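Local coordinates for type IV pilus assembly protein PilF (Thermus thermophilus HB8, PDB 5OIU) that probably hydrolyses ATP as a hexameric AAA+ motor to power assembly of type IV pili, at residues Ala203-Leu208 with Asp222-Lys227; Ala232-His237 with Pro262-Ala267. All blocks are in the same frame, centred on the assembly; numbering follows the deposited sequence.

Interaction 1 of 2, residues Ala203-Leu208 with Asp222-Lys227; sequences ALRAFL and DSETAK
L204 and T225 are the nearest residues by CA atoms, 7.3 Å apart. One segment lies on helix 200-206. The other opens helix 223-235, the helical arm of a beta-alpha-beta crossover from strand 214-217 to strand 238-243 in the P-loop NTPase sheet. D222 sits at the N-cap of this second helix. Its OD1 accepts from T225 N at 2.7 Å, with an N-H...O angle of 156°. The hydroxyl of T225 donates to the same oxygen, OG1 to OD1 2.8 Å. Two bonds therefore grip one carboxylate oxygen and help to fix the rotation of the threonine.

In that rotamer OG1 stands beside the backbone N, and CG2 is anti to it (chi1 of T225 -65°). This methyl meets L204, whose CD2 lies 4.0 Å from T225 CG2. The same CD2 also packs 3.8 Å from the carbonyl oxygen T225 O. The two side chains cross at about a right angle. Both are buried and both touch V217 of strand 214-217, so the pair packs between the two helices and the sheet.

Nearer the solvent, a polar pair spans the two helices. R205 bends at chi3 and presents the edge of its guanidinium to E224, which bends at chi2. Their planes are 45° apart, and the salt bridge is long, R205 NH2 to E224 OE2 3.7 Å. A water bridges the two groups: it accepts from R205 NH2 at 3.1 Å and donates to E224 OE2 at 3.1 Å.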
loop_
_atom_site.group_PDB
_atom_site.type_symbol
_atom_site.label_atom_id
_atom_site.label_comp_id
_atom_site.label_asym_id
_atom_site.label_seq_id
_atom_site.Cartn_x
_atom_site.Cartn_y
_atom_site.Cartn_z
ATOM N N ALA C 203 7.214 19.292 25.451
ATOM C CA ALA C 203 7.058 18.878 26.844
ATOM C C ALA C 203 7.409 17.403 27.030
ATOM O O ALA C 203 8.133 17.039 27.963
ATOM C CB ALA C 203 5.631 19.149 27.316
ATOM N N LEU C 204 6.904 16.536 26.150
ATOM C CA LEU C 204 7.080 15.100 26.343
ATOM C C LEU C 204 8.560 14.716 26.291
ATOM O O LEU C 204 9.018 13.844 27.046
ATOM C CB LEU C 204 6.272 14.341 25.288
ATOM C CG LEU C 204 5.985 12.845 25.441
ATOM C CD1 LEU C 204 5.586 12.544 26.865
ATOM C CD2 LEU C 204 4.914 12.366 24.451
ATOM N N ARG C 205 9.329 15.373 25.421
ATOM C CA ARG C 205 10.764 15.121 25.353
ATOM C C ARG C 205 11.470 15.566 26.633
ATOM O O ARG C 205 12.387 14.891 27.117
ATOM C CB ARG C 205 11.356 15.827 24.135
ATOM C CG ARG C 205 12.598 15.163 23.602
ATOM C CD ARG C 205 12.990 15.746 22.223
ATOM N NE ARG C 205 12.353 15.133 21.044
ATOM C CZ ARG C 205 12.442 13.843 20.698
ATOM N NH1 ARG C 205 13.123 12.977 21.463
ATOM N NH2 ARG C 205 11.831 13.409 19.584
ATOM N N ALA C 206 11.059 16.695 27.201
ATOM C CA ALA C 206 11.627 17.104 28.476
ATOM C C ALA C 206 11.352 16.063 29.561
ATOM O O ALA C 206 12.208 15.803 30.417
ATOM C CB ALA C 206 11.073 18.466 28.869
ATOM N N PHE C 207 10.180 15.416 29.503
ATOM C CA PHE C 207 9.801 14.406 30.486
ATOM C C PHE C 207 10.828 13.298 30.624
ATOM O O PHE C 207 10.872 12.641 31.669
ATOM C CB PHE C 207 8.473 13.764 30.116
ATOM C CG PHE C 207 7.299 14.649 30.319
ATOM C CD1 PHE C 207 7.463 15.987 30.632
ATOM C CD2 PHE C 207 6.019 14.140 30.178
ATOM C CE1 PHE C 207 6.393 16.801 30.806
ATOM C CE2 PHE C 207 4.918 14.967 30.359
ATOM C CZ PHE C 207 5.116 16.296 30.682
ATOM N N LEU C 208 11.648 13.063 29.597
ATOM C CA LEU C 208 12.608 11.966 29.671
ATOM C C LEU C 208 13.753 12.255 30.642
ATOM O O LEU C 208 14.408 11.314 31.106
ATOM C CB LEU C 208 13.124 11.644 28.266
ATOM C CG LEU C 208 11.953 11.090 27.439
ATOM C CD1 LEU C 208 12.412 10.546 26.099
ATOM C CD2 LEU C 208 11.187 10.024 28.250
ATOM N N ASP C 222 -0.159 14.352 16.982
ATOM C CA ASP C 222 0.790 14.610 15.917
ATOM C C ASP C 222 1.777 13.457 15.893
ATOM O O ASP C 222 1.785 12.610 16.792
ATOM C CB ASP C 222 1.464 15.987 16.061
ATOM C CG ASP C 222 2.240 16.145 17.352
ATOM O OD1 ASP C 222 3.131 15.314 17.654
ATOM O OD2 ASP C 222 1.970 17.145 18.051
ATOM N N SER C 223 2.569 13.398 14.846
ATOM C CA SER C 223 3.510 12.334 14.677
ATOM C C SER C 223 4.637 12.313 15.705
ATOM O O SER C 223 4.831 11.333 16.321
ATOM C CB SER C 223 4.002 12.290 13.239
ATOM O OG SER C 223 2.944 11.968 12.371
ATOM N N GLU C 224 5.358 13.406 15.881
ATOM C CA GLU C 224 6.428 13.493 16.877
ATOM C C GLU C 224 5.972 13.005 18.250
ATOM O O GLU C 224 6.704 12.270 18.934
ATOM C CB GLU C 224 6.936 14.936 16.962
ATOM C CG GLU C 224 8.449 15.083 17.049
ATOM C CD GLU C 224 9.192 14.247 15.983
ATOM O OE1 GLU C 224 8.645 14.063 14.858
ATOM O OE2 GLU C 224 10.327 13.772 16.270
ATOM N N THR C 225 4.750 13.385 18.653
ATOM C CA THR C 225 4.220 12.973 19.949
ATOM C C THR C 225 3.966 11.474 19.995
ATOM O O THR C 225 4.300 10.814 20.987
ATOM C CB THR C 225 2.931 13.737 20.273
ATOM O OG1 THR C 225 3.223 15.141 20.420
ATOM C CG2 THR C 225 2.286 13.199 21.542
ATOM N N ALA C 226 3.376 10.915 18.935
ATOM C CA ALA C 226 3.160 9.473 18.903
ATOM C C ALA C 226 4.483 8.722 18.987
ATOM O O ALA C 226 4.578 7.678 19.643
ATOM C CB ALA C 226 2.394 9.071 17.641
ATOM N N LYS C 227 5.522 9.236 18.336
ATOM C CA LYS C 227 6.780 8.506 18.345
ATOM C C LYS C 227 7.459 8.614 19.706
ATOM O O LYS C 227 7.925 7.605 20.247
ATOM C CB LYS C 227 7.687 8.988 17.206
ATOM C CG LYS C 227 7.800 7.994 16.018
ATOM C CD LYS C 227 8.719 6.764 16.352
ATOM C CE LYS C 227 8.613 5.592 15.329
ATOM N NZ LYS C 227 8.696 4.245 15.968
HETATM O O HOH W 1 11.730 11.249 17.431
#

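Interaction 2 of 2, residues Ala232-His237 with Pro262-Ala267; sequences AALTGH and PFNISA
The amide of N264 offers one face to L234, with CD1 of the leucine standing over it, 3.5 Å from N264 CG. The two side chains cross at about a right angle. The orientation of the amide is uncertain, but contact with its face does not depend on which end is oxygen and which is nitrogen. The ring of F263 turns to another neighbour and packs on E257 of the second subunit.

This is helix-to-helix packing on the P-loop NTPase core. The last turn of helix 223-235 leans on helix 262-268, which runs directly into strand 269-281 of the main sheet. The backbones come nearest at L234 and A267, with CA atoms 6.9 Å apart. L234 carries the whole contact from its side, and its two methyls divide the work. CD1 takes the asparagine, while CD2 presses on A267, 3.4 Å from its CB. The first torsion sets CG anti to the carbonyl carbon (chi1 of L234 -78°), and the chain is extended beyond it, so the forked end straddles the two residues one turn apart on the other helix. A268 also touches L234, extending the apolar patch. A267 in turn packs on R254 of the second subunit, so the contact adjoins that subunit.

The helix of L234 stops just beyond it in a Schellman motif. G236 has a positive phi of 126°, and its own N makes only a weak bond back to A233 O. The firmer closing bond runs from H237 N to A232 O, at 3.1 Å.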
loop_
_atom_site.group_PDB
_atom_site.type_symbol
_atom_site.label_atom_id
_atom_site.label_comp_id
_atom_site.label_asym_id
_atom_site.label_seq_id
_atom_site.Cartn_x
_atom_site.Cartn_y
_atom_site.Cartn_z
ATOM N N ALA C 232 8.950 6.213 24.878
ATOM C CA ALA C 232 8.988 6.205 26.337
ATOM C C ALA C 232 8.361 4.936 26.904
ATOM O O ALA C 232 8.808 4.440 27.940
ATOM C CB ALA C 232 8.293 7.445 26.895
ATOM N N ALA C 233 7.346 4.379 26.244
ATOM C CA ALA C 233 6.883 3.063 26.660
ATOM C C ALA C 233 7.954 1.997 26.428
ATOM O O ALA C 233 8.122 1.092 27.253
ATOM C CB ALA C 233 5.598 2.698 25.935
ATOM N N LEU C 234 8.701 2.100 25.319
ATOM C CA LEU C 234 9.708 1.092 24.990
ATOM C C LEU C 234 10.834 1.057 26.019
ATOM O O LEU C 234 11.239 -0.018 26.475
ATOM C CB LEU C 234 10.282 1.359 23.604
ATOM C CG LEU C 234 9.348 0.904 22.491
ATOM C CD1 LEU C 234 9.905 1.287 21.137
ATOM C CD2 LEU C 234 9.128 -0.591 22.607
ATOM N N THR C 235 11.365 2.221 26.379
ATOM C CA THR C 235 12.490 2.267 27.303
ATOM C C THR C 235 12.112 1.860 28.726
ATOM O O THR C 235 13.015 1.638 29.542
ATOM C CB THR C 235 13.113 3.661 27.300
ATOM O OG1 THR C 235 12.178 4.602 27.830
ATOM C CG2 THR C 235 13.446 4.072 25.886
ATOM N N GLY C 236 10.821 1.756 29.051
ATOM C CA GLY C 236 10.455 1.175 30.325
ATOM C C GLY C 236 9.551 2.009 31.210
ATOM O O GLY C 236 9.452 1.741 32.406
ATOM N N HIS C 237 8.879 3.002 30.647
ATOM C CA HIS C 237 7.906 3.799 31.370
ATOM C C HIS C 237 6.489 3.309 31.077
ATOM O O HIS C 237 6.226 2.674 30.052
ATOM C CB HIS C 237 8.045 5.267 30.979
ATOM C CG HIS C 237 9.376 5.853 31.314
ATOM N ND1 HIS C 237 10.163 6.496 30.383
ATOM C CD2 HIS C 237 10.059 5.904 32.483
ATOM C CE1 HIS C 237 11.278 6.913 30.959
ATOM N NE2 HIS C 237 11.236 6.572 32.235
ATOM N N PRO C 262 5.656 -0.193 12.957
ATOM C CA PRO C 262 4.891 -1.342 13.464
ATOM C C PRO C 262 5.657 -2.181 14.480
ATOM O O PRO C 262 5.049 -2.705 15.424
ATOM C CB PRO C 262 4.572 -2.135 12.191
ATOM C CG PRO C 262 4.607 -1.098 11.098
ATOM C CD PRO C 262 5.667 -0.121 11.483
ATOM N N PHE C 263 6.975 -2.324 14.337
ATOM C CA PHE C 263 7.676 -3.123 15.334
ATOM C C PHE C 263 7.727 -2.393 16.671
ATOM O O PHE C 263 7.591 -3.027 17.723
ATOM C CB PHE C 263 9.075 -3.549 14.833
ATOM C CG PHE C 263 10.075 -2.421 14.634
ATOM C CD1 PHE C 263 10.760 -1.869 15.710
ATOM C CD2 PHE C 263 10.401 -1.994 13.365
ATOM C CE1 PHE C 263 11.713 -0.862 15.524
ATOM C CE2 PHE C 263 11.344 -0.993 13.170
ATOM C CZ PHE C 263 12.008 -0.426 14.258
ATOM N N ASN C 264 7.851 -1.065 16.652
ATOM C CA ASN C 264 7.749 -0.312 17.898
ATOM C C ASN C 264 6.321 -0.326 18.456
ATOM O O ASN C 264 6.142 -0.344 19.677
ATOM C CB ASN C 264 8.272 1.115 17.685
ATOM C CG ASN C 264 9.819 1.185 17.688
ATOM O OD1 ASN C 264 10.496 0.238 18.110
ATOM N ND2 ASN C 264 10.369 2.304 17.231
ATOM N N ILE C 265 5.297 -0.361 17.597
ATOM C CA ILE C 265 3.929 -0.504 18.095
ATOM C C ILE C 265 3.748 -1.861 18.761
ATOM O O ILE C 265 3.171 -1.970 19.849
ATOM C CB ILE C 265 2.917 -0.299 16.951
ATOM C CG1 ILE C 265 3.100 1.074 16.309
ATOM C CG2 ILE C 265 1.507 -0.477 17.429
ATOM C CD1 ILE C 265 2.129 1.364 15.166
ATOM N N SER C 266 4.255 -2.914 18.124
ATOM C CA SER C 266 4.081 -4.260 18.660
ATOM C C SER C 266 4.763 -4.412 20.017
ATOM O O SER C 266 4.234 -5.071 20.920
ATOM C CB SER C 266 4.623 -5.292 17.667
ATOM O OG SER C 266 4.249 -6.600 18.070
ATOM N N ALA C 267 5.927 -3.792 20.181
ATOM C CA ALA C 267 6.713 -3.962 21.392
ATOM C C ALA C 267 6.170 -3.190 22.596
ATOM O O ALA C 267 6.486 -3.554 23.730
ATOM C CB ALA C 267 8.162 -3.545 21.118
#

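Interactions 1 and 2 use opposite ends of helix 223-235, and their centres are 13 Å apart. The first joins its start to helix 200-206; the second joins its end to helix 262-268. They also meet directly. L208 CD2 lies 4.1 Å from A232 CB and 4.1 Å from H237 CE1, and the amine of K227 comes close to the amide of N264. Both contacts reach the second subunit: F207 packs on its L99, and its T151, which H237 meets, belongs to an ATP pocket. H237 also bonds through its backbone to G143, where strand 143-148 begins on its way to the P-loop of its own chain.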